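Local structure of extracellular ligand-binding receptor (Verminephrobacter eiseniae, 4M88) at residues G106-R111 and G124-I129; A145-D150 and V202-P207; G214-R219 and K240-A245; L227-Y232 and V250-A255; D258-M263 and M281-E286. The protein probably binds amino acids or related small solutes outside the membrane for an ABC transporter, as a member of the leucine-binding protein family. All coordinates share one frame; numbering follows the deposited sequence.

Contact 1 (G106-R111 and G124-I129); sequences GAESLR and GDKQEI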
# COMPACT_ATOMS: atom_id res chain seq x y z
N GLY A 106 -1.02 3.65 -3.78
CA GLY A 106 -1.17 5.07 -3.51
C GLY A 106 -0.76 5.95 -4.67
O GLY A 106 -0.16 7.01 -4.47
N ALA A 107 -1.08 5.53 -5.89
CA ALA A 107 -0.71 6.29 -7.09
C ALA A 107 -1.28 7.70 -7.04
O ALA A 107 -2.40 7.92 -6.55
CB ALA A 107 -1.18 5.57 -8.34
N GLU A 108 -0.50 8.67 -7.52
CA GLU A 108 -0.94 10.06 -7.46
C GLU A 108 -2.23 10.23 -8.28
O GLU A 108 -3.11 11.00 -7.89
CB GLU A 108 0.17 11.01 -7.94
CG GLU A 108 -0.14 12.50 -7.80
CD GLU A 108 -0.39 12.95 -6.36
OE1 GLU A 108 -0.08 12.20 -5.41
OE2 GLU A 108 -0.91 14.08 -6.17
N SER A 109 -2.35 9.49 -9.38
CA SER A 109 -3.51 9.63 -10.26
C SER A 109 -4.81 9.14 -9.61
O SER A 109 -5.91 9.48 -10.07
CB SER A 109 -3.29 8.90 -11.58
OG SER A 109 -3.02 7.52 -11.36
N LEU A 110 -4.70 8.32 -8.56
CA LEU A 110 -5.87 7.79 -7.86
C LEU A 110 -6.22 8.65 -6.64
O LEU A 110 -7.32 8.57 -6.09
CB LEU A 110 -5.61 6.35 -7.42
CG LEU A 110 -5.19 5.38 -8.53
CD1 LEU A 110 -4.90 4.00 -7.94
CD2 LEU A 110 -6.25 5.31 -9.62
N ARG A 111 -5.27 9.47 -6.24
CA ARG A 111 -5.37 10.25 -5.02
C ARG A 111 -5.73 11.70 -5.33
O ARG A 111 -6.29 12.43 -4.50
CB ARG A 111 -4.01 10.17 -4.32
CG ARG A 111 -3.89 10.89 -3.02
CD ARG A 111 -2.57 10.55 -2.38
NE ARG A 111 -2.52 9.16 -1.94
CZ ARG A 111 -2.16 8.79 -0.71
NH1 ARG A 111 -2.14 7.51 -0.38
NH2 ARG A 111 -1.81 9.71 0.18
N GLY A 124 1.24 8.57 0.10
CA GLY A 124 1.12 8.37 -1.33
C GLY A 124 2.44 8.02 -2.02
O GLY A 124 3.52 8.28 -1.48
N ASP A 125 2.33 7.42 -3.20
CA ASP A 125 3.48 7.14 -4.05
C ASP A 125 4.31 8.39 -4.28
O ASP A 125 5.54 8.31 -4.36
CB ASP A 125 3.04 6.56 -5.40
CG ASP A 125 2.61 5.10 -5.31
OD1 ASP A 125 2.58 4.56 -4.19
OD2 ASP A 125 2.30 4.51 -6.38
N LYS A 126 3.67 9.55 -4.36
CA LYS A 126 4.42 10.77 -4.66
C LYS A 126 5.42 11.10 -3.56
O LYS A 126 6.60 11.40 -3.83
CB LYS A 126 3.47 11.95 -4.90
CG LYS A 126 4.18 13.26 -5.23
CD LYS A 126 3.20 14.31 -5.74
CE LYS A 126 3.88 15.67 -5.84
NZ LYS A 126 3.07 16.60 -6.65
N GLN A 127 4.97 11.03 -2.32
CA GLN A 127 5.86 11.32 -1.21
C GLN A 127 6.92 10.24 -1.08
O GLN A 127 8.07 10.53 -0.77
CB GLN A 127 5.09 11.44 0.09
CG GLN A 127 5.93 12.09 1.18
CD GLN A 127 5.31 11.94 2.54
OE1 GLN A 127 4.13 11.59 2.67
NE2 GLN A 127 6.09 12.21 3.57
N GLU A 128 6.54 8.99 -1.32
CA GLU A 128 7.53 7.91 -1.30
C GLU A 128 8.62 8.11 -2.37
O GLU A 128 9.81 7.90 -2.10
CB GLU A 128 6.87 6.55 -1.47
CG GLU A 128 5.95 6.21 -0.30
CD GLU A 128 5.61 4.73 -0.22
OE1 GLU A 128 5.84 4.00 -1.22
OE2 GLU A 128 5.11 4.29 0.84
N ILE A 129 8.20 8.48 -3.57
CA ILE A 129 9.15 8.73 -4.66
C ILE A 129 10.05 9.94 -4.40
O ILE A 129 11.25 9.92 -4.71
CB ILE A 129 8.39 8.89 -6.00
CG1 ILE A 129 7.93 7.51 -6.49
CG2 ILE A 129 9.26 9.54 -7.05
CD1 ILE A 129 6.83 7.58 -7.56
O HOH W 1 0.72 9.82 -4.46
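G124 lies against the flat guanidinium of R111, its CA 3.4 Å from R111 CZ and over the centre of one face. This is no hydrogen bond, since R111 NH2 and G124 N are both donors. A bend at chi3 (-68°) swings the otherwise extended R111 chain over the glycine, and NH1 goes on to donate to R122 O. A CB on G124 would sit tightly against CZ, which fits the absence of a side chain there. Were a leucine to replace R111, R122 O would probably lose this donor and G124 the flat group that covers it.

D125 follows as the first residue of helix 125-138, with G124 at the N-cap position. Its backbone N donates to G106 O at 2.8 Å and 164°, from well above the carbonyl plane. The D125 carboxylate lies alongside the same peptide, OD2 3.6 Å from A107 N. OD1 is hydrogen-bonded to Y232 OH, which also bonds G106 N, while OD2 meets a glycerol. The chain here passes from the five-stranded sheet of one lobe to the helix that opens the other, so this helix start is placed where the two lobes meet.

K126 N, the next amide of the first turn, donates to water 1 at 3.0 Å. That water donates in turn to G106 O, 2.9 Å away, and to E108 OE1 at 2.7 Å. The E108 carboxylate crosses the K126 chain low down, OE1 3.6 Å from K126 CB. The charged ends stay apart, E108 OE2 standing 4.7 Å from K126 NZ and bonding T112 OG1 instead.

Contact 2 (A145-D150 and V202-P207); sequences ATLYQD and VLVIGP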
# COMPACT_ATOMS: atom_id res chain seq x y z
N ALA A 145 18.00 5.26 -12.95
CA ALA A 145 17.11 4.66 -13.94
C ALA A 145 15.83 4.24 -13.23
O ALA A 145 15.85 3.92 -12.04
CB ALA A 145 17.77 3.45 -14.58
N THR A 146 14.71 4.24 -13.94
CA THR A 146 13.46 3.72 -13.40
C THR A 146 12.93 2.64 -14.33
O THR A 146 12.87 2.85 -15.54
CB THR A 146 12.38 4.81 -13.28
OG1 THR A 146 12.87 5.88 -12.47
CG2 THR A 146 11.10 4.23 -12.66
N LEU A 147 12.58 1.49 -13.77
CA LEU A 147 11.91 0.43 -14.52
C LEU A 147 10.44 0.46 -14.12
O LEU A 147 10.14 0.32 -12.94
CB LEU A 147 12.50 -0.93 -14.17
CG LEU A 147 11.80 -2.16 -14.75
CD1 LEU A 147 11.87 -2.14 -16.27
CD2 LEU A 147 12.44 -3.45 -14.22
N TYR A 148 9.52 0.66 -15.06
CA TYR A 148 8.11 0.75 -14.66
C TYR A 148 7.18 -0.02 -15.58
O TYR A 148 7.45 -0.15 -16.77
CB TYR A 148 7.66 2.22 -14.51
CG TYR A 148 7.54 2.97 -15.81
CD1 TYR A 148 6.30 3.20 -16.38
CD2 TYR A 148 8.67 3.45 -16.46
CE1 TYR A 148 6.17 3.87 -17.57
CE2 TYR A 148 8.55 4.14 -17.66
CZ TYR A 148 7.29 4.35 -18.20
OH TYR A 148 7.13 5.03 -19.39
N GLN A 149 6.10 -0.55 -15.03
CA GLN A 149 5.19 -1.33 -15.87
C GLN A 149 4.30 -0.39 -16.67
O GLN A 149 3.87 0.65 -16.16
CB GLN A 149 4.33 -2.29 -15.05
CG GLN A 149 3.47 -3.22 -15.93
CD GLN A 149 2.60 -4.16 -15.13
OE1 GLN A 149 2.95 -4.59 -14.04
NE2 GLN A 149 1.44 -4.50 -15.69
N ASP A 150 4.02 -0.77 -17.91
CA ASP A 150 3.18 -0.01 -18.82
C ASP A 150 1.72 -0.14 -18.42
O ASP A 150 0.96 -0.92 -19.00
CB ASP A 150 3.41 -0.48 -20.26
CG ASP A 150 2.69 0.38 -21.28
OD1 ASP A 150 2.17 1.45 -20.90
OD2 ASP A 150 2.67 -0.01 -22.46
N VAL A 202 18.52 2.02 -9.35
CA VAL A 202 17.35 1.76 -10.18
C VAL A 202 16.09 1.68 -9.34
O VAL A 202 16.03 0.90 -8.38
CB VAL A 202 17.48 0.42 -10.96
CG1 VAL A 202 16.31 0.28 -11.94
CG2 VAL A 202 18.80 0.33 -11.71
N LEU A 203 15.09 2.49 -9.69
CA LEU A 203 13.77 2.42 -9.08
C LEU A 203 12.90 1.46 -9.86
O LEU A 203 12.85 1.54 -11.09
CB LEU A 203 13.09 3.79 -9.11
CG LEU A 203 13.35 4.89 -8.10
CD1 LEU A 203 14.72 5.50 -8.30
CD2 LEU A 203 12.25 5.95 -8.25
N VAL A 204 12.18 0.58 -9.17
CA VAL A 204 11.22 -0.29 -9.84
C VAL A 204 9.81 0.06 -9.40
O VAL A 204 9.51 0.07 -8.21
CB VAL A 204 11.53 -1.77 -9.56
CG1 VAL A 204 10.65 -2.67 -10.42
CG2 VAL A 204 13.01 -2.05 -9.85
N ILE A 205 8.94 0.38 -10.37
CA ILE A 205 7.58 0.86 -10.08
C ILE A 205 6.54 0.00 -10.77
O ILE A 205 6.59 -0.19 -11.98
CB ILE A 205 7.41 2.33 -10.56
CG1 ILE A 205 8.31 3.26 -9.75
CG2 ILE A 205 5.96 2.77 -10.45
CD1 ILE A 205 8.11 4.75 -10.05
N GLY A 206 5.60 -0.53 -10.00
CA GLY A 206 4.56 -1.35 -10.59
C GLY A 206 3.83 -2.15 -9.53
O GLY A 206 4.13 -2.02 -8.34
N PRO A 207 2.87 -2.98 -9.96
CA PRO A 207 2.16 -3.85 -9.03
C PRO A 207 3.14 -4.83 -8.42
O PRO A 207 4.18 -5.10 -9.04
CB PRO A 207 1.16 -4.60 -9.93
CG PRO A 207 1.01 -3.73 -11.14
CD PRO A 207 2.35 -3.08 -11.33
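Parallel strands 143-149 and 201-205 are direct neighbours in the mixed sheet of the second lobe, although 51 residues with two long helices and the edge strand 174-180 separate these two segments. Their axes approach to 4.5 Å at 16°, and four backbone bonds join them. L203 N donates to A145 O at 2.9 Å, and L147 N to L203 O at 2.7 Å. I205 N then reaches L147 O at 2.8 Å, and Q149 N closes the series on I205 O at a longer 3.1 Å. L203, L147 and I205 thus each use both backbone groups, as a regular parallel register requires.

Side chains pair on both faces. On one, T146 sends CG2 to within 4.0 Å of I205 CD1; chi1 of -57° sets its OG1 beside the backbone N, near L203 CB, and this buried hydroxyl has no polar partner in the model. The Y148 side chain meets I205 through CB, since its ring leads away. On the other, L147 CD2 meets V204 CG1 and A145 CB meets V202 CG2. Beyond the paired region the extended Q149 chain (chi1 -174°) brings OE1 to 3.2 Å from P207 CD, the two side chains crossing at about a right angle. G206, between I205 and P207, has backbone angles that call for glycine.

The face of T146, Y148 and I205 is covered by helix 152-166, through M158 and V161. L147 and V202 face helices 184-195 and 208-220 on the other side. Strand 174-180 bonds the outer edge of 143-149, and strand 227-229 continues the sheet past 201-205.

Contact 3 (G214-R219 and K240-A245); sequences GIAALR and KVVGVA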
# COMPACT_ATOMS: atom_id res chain seq x y z
N GLY A 214 10.75 -7.78 -11.67
CA GLY A 214 11.67 -6.77 -12.16
C GLY A 214 13.00 -6.83 -11.43
O GLY A 214 14.06 -6.71 -12.05
N ILE A 215 12.95 -7.03 -10.13
CA ILE A 215 14.18 -7.20 -9.36
C ILE A 215 14.94 -8.41 -9.88
O ILE A 215 16.15 -8.34 -10.10
CB ILE A 215 13.89 -7.36 -7.86
CG1 ILE A 215 13.32 -6.06 -7.29
CG2 ILE A 215 15.17 -7.74 -7.12
CD1 ILE A 215 12.83 -6.19 -5.85
N ALA A 216 14.25 -9.53 -10.07
CA ALA A 216 14.94 -10.74 -10.50
C ALA A 216 15.57 -10.54 -11.87
O ALA A 216 16.69 -10.99 -12.11
CB ALA A 216 13.99 -11.92 -10.52
N ALA A 217 14.85 -9.87 -12.76
CA ALA A 217 15.35 -9.62 -14.11
C ALA A 217 16.58 -8.72 -14.08
O ALA A 217 17.55 -8.95 -14.81
CB ALA A 217 14.26 -9.01 -14.97
N LEU A 218 16.53 -7.68 -13.25
CA LEU A 218 17.68 -6.79 -13.10
C LEU A 218 18.91 -7.53 -12.57
O LEU A 218 20.00 -7.40 -13.12
CB LEU A 218 17.32 -5.58 -12.23
CG LEU A 218 16.38 -4.55 -12.86
CD1 LEU A 218 15.84 -3.59 -11.80
CD2 LEU A 218 17.07 -3.76 -13.99
N ARG A 219 18.74 -8.32 -11.51
CA ARG A 219 19.86 -9.08 -10.95
C ARG A 219 20.44 -10.05 -11.99
O ARG A 219 21.66 -10.18 -12.12
CB ARG A 219 19.45 -9.86 -9.69
CG ARG A 219 19.13 -9.00 -8.48
CD ARG A 219 20.10 -7.87 -8.28
NE ARG A 219 19.96 -7.28 -6.95
CZ ARG A 219 20.37 -6.05 -6.62
NH1 ARG A 219 20.94 -5.25 -7.52
NH2 ARG A 219 20.21 -5.62 -5.37
N LYS A 240 12.87 -14.89 -1.35
CA LYS A 240 12.32 -16.13 -1.89
C LYS A 240 12.80 -16.35 -3.33
O LYS A 240 13.14 -17.47 -3.73
CB LYS A 240 10.78 -16.09 -1.84
CG LYS A 240 10.12 -17.44 -2.07
CD LYS A 240 10.43 -18.37 -0.91
CE LYS A 240 10.32 -19.83 -1.29
NZ LYS A 240 10.93 -20.71 -0.25
N VAL A 241 12.84 -15.26 -4.10
CA VAL A 241 13.15 -15.35 -5.52
C VAL A 241 14.65 -15.24 -5.84
O VAL A 241 15.21 -16.11 -6.51
CB VAL A 241 12.33 -14.34 -6.35
CG1 VAL A 241 12.64 -14.49 -7.83
CG2 VAL A 241 10.84 -14.54 -6.10
N VAL A 242 15.30 -14.18 -5.34
CA VAL A 242 16.71 -13.95 -5.69
C VAL A 242 17.71 -14.26 -4.57
O VAL A 242 18.92 -14.09 -4.74
CB VAL A 242 16.95 -12.49 -6.18
CG1 VAL A 242 16.17 -12.22 -7.46
CG2 VAL A 242 16.58 -11.48 -5.10
N GLY A 243 17.22 -14.72 -3.42
CA GLY A 243 18.11 -15.08 -2.33
C GLY A 243 18.60 -13.86 -1.58
O GLY A 243 18.33 -12.72 -1.97
N VAL A 244 19.32 -14.09 -0.49
CA VAL A 244 19.90 -12.99 0.26
C VAL A 244 20.89 -12.24 -0.62
O VAL A 244 20.97 -11.01 -0.58
CB VAL A 244 20.57 -13.52 1.55
CG1 VAL A 244 21.37 -12.42 2.24
CG2 VAL A 244 19.49 -14.05 2.48
N ALA A 245 21.63 -13.00 -1.42
CA ALA A 245 22.57 -12.44 -2.39
C ALA A 245 21.96 -11.38 -3.30
O ALA A 245 22.55 -10.32 -3.50
CB ALA A 245 23.18 -13.55 -3.24
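R219, whose CG lies 4.5 Å from V242 CG1, has a guanidinium gripped by three backbone carbonyls: NH1 donates to both V223 O and Q225 O, and NE to G246 O. The first two belong to the turn leading into strand 227-229 and the third to helix 235-247, so one side chain ties helix 208-220 to both elements that follow it.

Between segments 214-219 and 240-245 themselves the meeting is apolar and small, burying 162 Å² over both sides. Its centre is A216 against V242. The CG1 methyl of V242 rests 3.6 Å from A216 CA and 3.8 Å from A216 CB, so it lies on the backbone as much as on the methyl. V242 chi1 of -63° places CG1 beside its own backbone N and turns CG2 to I215 instead, 4.5 Å from I215 CG2. V241 CG1 reaches A216 CB at 4.0 Å, giving that methyl a valine on each of two successive residues. The small side chain of A216 is consistent with this close approach, with CA atoms of A216 and V242 6.0 Å apart, while the helix axes stay 9.7 Å apart and cross at 49°. Just beyond, G243 has the positive phi (79°) of a break, where helix 235-247 is kinked.

I215 and L218 turn inward onto strand 227-229, and L218 also meets strand 201-205. A217 packs on helix 184-195, so helix 208-220 lies between that helix and 235-247 over the sheet.

Contact 4 (L227-Y232 and V250-A255); sequences LFVLSY and VGIVQA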
# COMPACT_ATOMS: atom_id res chain seq x y z
N LEU A 227 18.76 -1.11 -5.71
CA LEU A 227 17.45 -1.04 -6.33
C LEU A 227 16.52 -0.47 -5.27
O LEU A 227 16.70 -0.73 -4.07
CB LEU A 227 16.98 -2.44 -6.74
CG LEU A 227 17.96 -3.29 -7.55
CD1 LEU A 227 17.33 -4.66 -7.84
CD2 LEU A 227 18.36 -2.59 -8.85
N PHE A 228 15.56 0.34 -5.69
CA PHE A 228 14.64 0.95 -4.74
C PHE A 228 13.22 0.62 -5.16
O PHE A 228 12.88 0.65 -6.35
CB PHE A 228 14.80 2.47 -4.70
CG PHE A 228 16.22 2.92 -4.58
CD1 PHE A 228 16.90 2.79 -3.38
CD2 PHE A 228 16.88 3.50 -5.66
CE1 PHE A 228 18.23 3.21 -3.27
CE2 PHE A 228 18.19 3.92 -5.55
CZ PHE A 228 18.86 3.78 -4.36
N VAL A 229 12.38 0.29 -4.19
CA VAL A 229 11.00 -0.04 -4.49
C VAL A 229 10.09 0.65 -3.49
O VAL A 229 10.53 1.02 -2.40
CB VAL A 229 10.74 -1.56 -4.44
CG1 VAL A 229 11.65 -2.29 -5.40
CG2 VAL A 229 10.92 -2.09 -3.02
N LEU A 230 8.83 0.82 -3.87
CA LEU A 230 7.85 1.46 -2.99
C LEU A 230 7.18 0.42 -2.10
O LEU A 230 7.55 -0.75 -2.11
CB LEU A 230 6.81 2.20 -3.82
CG LEU A 230 7.37 3.22 -4.82
CD1 LEU A 230 6.24 3.94 -5.55
CD2 LEU A 230 8.26 4.21 -4.11
N SER A 231 6.19 0.87 -1.33
CA SER A 231 5.56 0.03 -0.30
C SER A 231 4.67 -1.09 -0.84
O SER A 231 3.50 -1.17 -0.47
CB SER A 231 4.71 0.91 0.62
OG SER A 231 5.52 1.73 1.43
N TYR A 232 5.22 -1.97 -1.68
CA TYR A 232 4.37 -3.01 -2.30
C TYR A 232 4.90 -4.44 -2.26
O TYR A 232 4.25 -5.36 -2.77
CB TYR A 232 4.02 -2.61 -3.73
CG TYR A 232 3.30 -1.29 -3.73
CD1 TYR A 232 2.05 -1.18 -3.14
CD2 TYR A 232 3.89 -0.14 -4.25
CE1 TYR A 232 1.39 0.03 -3.10
CE2 TYR A 232 3.23 1.07 -4.21
CZ TYR A 232 1.99 1.15 -3.63
OH TYR A 232 1.33 2.36 -3.59
N VAL A 250 18.61 -3.80 -1.67
CA VAL A 250 17.31 -3.29 -2.10
C VAL A 250 16.73 -2.40 -0.99
O VAL A 250 16.61 -2.84 0.15
CB VAL A 250 16.31 -4.42 -2.39
CG1 VAL A 250 14.91 -3.85 -2.63
CG2 VAL A 250 16.79 -5.24 -3.58
N GLY A 251 16.38 -1.17 -1.34
CA GLY A 251 15.70 -0.30 -0.40
C GLY A 251 14.20 -0.35 -0.62
O GLY A 251 13.73 -0.27 -1.76
N ILE A 252 13.44 -0.49 0.46
CA ILE A 252 11.99 -0.54 0.39
C ILE A 252 11.44 0.65 1.16
O ILE A 252 11.71 0.80 2.35
CB ILE A 252 11.42 -1.83 1.02
CG1 ILE A 252 12.05 -3.07 0.40
CG2 ILE A 252 9.90 -1.87 0.89
CD1 ILE A 252 11.70 -4.35 1.15
N VAL A 253 10.68 1.51 0.48
CA VAL A 253 10.07 2.64 1.18
C VAL A 253 8.85 2.11 1.91
O VAL A 253 7.96 1.52 1.29
CB VAL A 253 9.61 3.72 0.21
CG1 VAL A 253 9.16 4.94 0.98
CG2 VAL A 253 10.74 4.10 -0.67
N GLN A 254 8.80 2.32 3.22
CA GLN A 254 7.70 1.80 4.03
C GLN A 254 6.72 2.89 4.38
O GLN A 254 7.13 4.00 4.72
CB GLN A 254 8.24 1.18 5.32
CG GLN A 254 9.25 0.06 5.11
CD GLN A 254 8.63 -1.24 4.61
OE1 GLN A 254 7.61 -1.25 3.91
NE2 GLN A 254 9.26 -2.35 4.98
N ALA A 255 5.43 2.58 4.31
CA ALA A 255 4.40 3.55 4.67
C ALA A 255 3.93 3.33 6.10
O ALA A 255 3.13 4.11 6.62
CB ALA A 255 3.21 3.44 3.71
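Strand 227-229, helix 235-247 and strand 250-254 form a beta-alpha-beta crossover, and this contact is the parallel pairing of its two strands. The axes come within 4.6 Å at 18°. G251 N donates to L227 O at 2.8 Å, V229 N to G251 O at the same length, and V253 N to V229 O at 2.9 Å and a nearly straight 171°. G251 suits its place opposite F228, because a CB there would sit tightly against CD1 of the ring.

V229 and I252 run alongside each other in the same direction, with V229 CG2 3.7 Å from I252 CG1. A chi1 of -57° wedges that methyl between the backbone N and the carbonyl carbon of V229 and so directs it across the strand gap, where G251 O also touches it. Past the regular strand L230 turns away, yet its CD2 still reaches V253 CG2 at 4.2 Å.

S231 then centres an inverse gamma turn, with Y232 N bonded to L230 O at 2.7 Å. S231 OG comes very close to V253 O, and E128 OE2 is also within its reach; two acceptors therefore compete for one proton, and the short distance deserves caution. On the neighbouring strand, Q254 NE2 is shared between E286 and Y357.

The turn carries Y232 to D125 and G106, where the lobes meet. Loops at the C-terminal ends of parallel strands opening on an interlobe cleft are characteristic of the alpha/beta lobes of type I periplasmic binding proteins.

Contact 5 (D258-M263 and M281-E286); sequences DPNDKM and MQEYTE. With GOL (glycerol), chain D.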
# COMPACT_ATOMS: atom_id res chain seq x y z
N ASP A 258 7.65 -1.14 10.85
CA ASP A 258 7.94 -2.49 10.41
C ASP A 258 7.01 -3.47 11.12
O ASP A 258 6.86 -3.40 12.34
CB ASP A 258 9.40 -2.84 10.69
CG ASP A 258 9.80 -4.15 10.03
OD1 ASP A 258 9.49 -5.20 10.63
OD2 ASP A 258 10.39 -4.11 8.92
N PRO A 259 6.40 -4.40 10.35
CA PRO A 259 5.43 -5.36 10.90
C PRO A 259 6.07 -6.39 11.82
O PRO A 259 5.36 -7.06 12.58
CB PRO A 259 4.85 -6.03 9.65
CG PRO A 259 5.90 -5.85 8.59
CD PRO A 259 6.53 -4.51 8.89
N ASN A 260 7.39 -6.50 11.78
CA ASN A 260 8.08 -7.50 12.59
C ASN A 260 8.92 -6.94 13.74
O ASN A 260 9.53 -7.70 14.49
CB ASN A 260 8.92 -8.41 11.70
CG ASN A 260 8.06 -9.26 10.79
OD1 ASN A 260 7.32 -10.11 11.26
ND2 ASN A 260 8.15 -9.02 9.47
N ASP A 261 8.95 -5.62 13.88
CA ASP A 261 9.67 -5.01 15.00
C ASP A 261 8.70 -4.70 16.13
O ASP A 261 7.48 -4.70 15.93
CB ASP A 261 10.43 -3.75 14.54
CG ASP A 261 11.66 -4.07 13.70
OD1 ASP A 261 12.28 -5.14 13.93
OD2 ASP A 261 12.00 -3.26 12.81
N LYS A 262 9.23 -4.44 17.32
CA LYS A 262 8.40 -4.35 18.52
C LYS A 262 8.53 -3.02 19.25
O LYS A 262 8.19 -2.91 20.42
CB LYS A 262 8.73 -5.50 19.46
CG LYS A 262 7.66 -6.58 19.48
CD LYS A 262 8.24 -7.95 19.78
CE LYS A 262 7.27 -8.76 20.64
NZ LYS A 262 5.85 -8.62 20.17
N MSE A 263 9.02 -2.01 18.53
CA MSE A 263 9.30 -0.69 19.11
C MSE A 263 8.07 0.08 19.59
O MSE A 263 8.08 0.67 20.68
CB MSE A 263 10.06 0.14 18.07
CG MSE A 263 10.23 1.60 18.39
SE MSE A 263 11.67 2.32 17.29
CE MSE A 263 13.00 0.94 17.69
N MSE A 281 1.38 -18.51 11.88
CA MSE A 281 2.23 -17.56 11.19
C MSE A 281 3.45 -17.16 12.02
O MSE A 281 3.32 -16.80 13.18
CB MSE A 281 1.44 -16.33 10.79
CG MSE A 281 1.51 -16.05 9.32
SE MSE A 281 0.16 -14.77 8.85
CE MSE A 281 -1.21 -15.96 8.16
N GLN A 282 4.62 -17.22 11.40
CA GLN A 282 5.87 -17.02 12.12
C GLN A 282 6.44 -15.64 11.85
O GLN A 282 7.25 -15.13 12.62
CB GLN A 282 6.89 -18.09 11.70
CG GLN A 282 6.46 -19.52 11.97
CD GLN A 282 6.79 -19.96 13.38
OE1 GLN A 282 7.78 -19.52 13.96
NE2 GLN A 282 5.95 -20.83 13.94
N GLU A 283 6.01 -15.04 10.74
CA GLU A 283 6.56 -13.77 10.29
C GLU A 283 5.43 -13.00 9.61
O GLU A 283 4.55 -13.62 9.02
CB GLU A 283 7.68 -14.04 9.28
CG GLU A 283 8.62 -12.88 9.04
CD GLU A 283 9.75 -13.24 8.09
OE1 GLU A 283 10.39 -14.29 8.31
OE2 GLU A 283 9.99 -12.48 7.13
N TYR A 284 5.45 -11.66 9.70
CA TYR A 284 4.36 -10.85 9.13
C TYR A 284 4.79 -9.99 7.95
O TYR A 284 5.99 -9.79 7.73
CB TYR A 284 3.73 -9.97 10.21
CG TYR A 284 3.31 -10.79 11.40
CD1 TYR A 284 2.53 -11.93 11.23
CD2 TYR A 284 3.73 -10.47 12.68
CE1 TYR A 284 2.16 -12.72 12.30
CE2 TYR A 284 3.37 -11.24 13.76
CZ TYR A 284 2.59 -12.36 13.57
OH TYR A 284 2.22 -13.13 14.65
N THR A 285 3.82 -9.50 7.19
CA THR A 285 4.11 -8.63 6.05
C THR A 285 3.49 -7.24 6.21
O THR A 285 2.61 -7.02 7.06
CB THR A 285 3.57 -9.21 4.73
OG1 THR A 285 2.14 -9.10 4.71
CG2 THR A 285 3.96 -10.66 4.59
N GLU A 286 3.93 -6.32 5.35
CA GLU A 286 3.42 -4.96 5.33
C GLU A 286 1.94 -4.92 4.93
O GLU A 286 1.19 -4.07 5.39
CB GLU A 286 4.25 -4.12 4.36
CG GLU A 286 5.73 -3.93 4.78
CD GLU A 286 6.63 -5.11 4.40
OE1 GLU A 286 6.11 -6.16 3.95
OE2 GLU A 286 7.86 -4.96 4.55
C1 GOL D . 9.78 -6.34 6.93
O1 GOL D . 9.78 -6.88 8.23
C2 GOL D . 9.34 -7.40 5.91
O2 GOL D . 9.58 -6.87 4.62
C3 GOL D . 10.12 -8.70 6.09
O3 GOL D . 9.71 -9.66 5.13
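The N260 amide is set against the backbone of Y284 so that both its ends bond. OD1 accepts from Y284 N at 2.9 Å and 165°, in its carbonyl plane and on a lone pair. ND2 donates to Y284 O, also at 2.9 Å, but arrives tilted 33° from that carbonyl's plane. It gives a second, straight bond of 3.0 Å to O1 of a glycerol, so three bonds hold the amide from turning over.

Beside it the P259 ring lies on the T285 carbonyl, CB 3.6 Å from T285 O, and P259 O meets the edge of the Y284 ring, 3.8 Å from CD2. D258 OD1 accepts from N260 N at 2.7 Å, an Asx turn. With an alanine in place of D258, N260 N would probably lose this acceptor and the turn presenting the amide be freer to shift.

E286 OE2 binds glycerol O2 at 2.6 Å; D258 contacts O1 weakly. Glycerol, probably from the crystallisation liquor, also bonds A235 N and A236 N and may mark a spot suited to hydroxyls. D258 OD2 and E286 OE2, 5.1 Å apart, may repel each other if both are charged, perhaps eased by Y357 OH and Q254 NE2.

Overall arrangement
Contacts 2, 3 and 4 build one side of the second lobe. Contacts 2 and 4, centres 11 Å apart, share its sheet through neighbouring strands 201-205 and 227-229; the helices of contact 3, centred about 14 to 15 Å from theirs, cover it. Along the chain contacts 1 and 2 come in turn, 3 and 4 interleave, and 5 follows. Contact 1, at the passage between lobes, touches contact 4 (D125 with Y232, E128 with S231) and contact 2 (I129 on I205). Contact 5, about 24 Å from contact 1 between centres, reaches contact 4 through E286 and Q254. The strand end and following loop of contact 4 thus touch both, consistent with a cleft between two lobes.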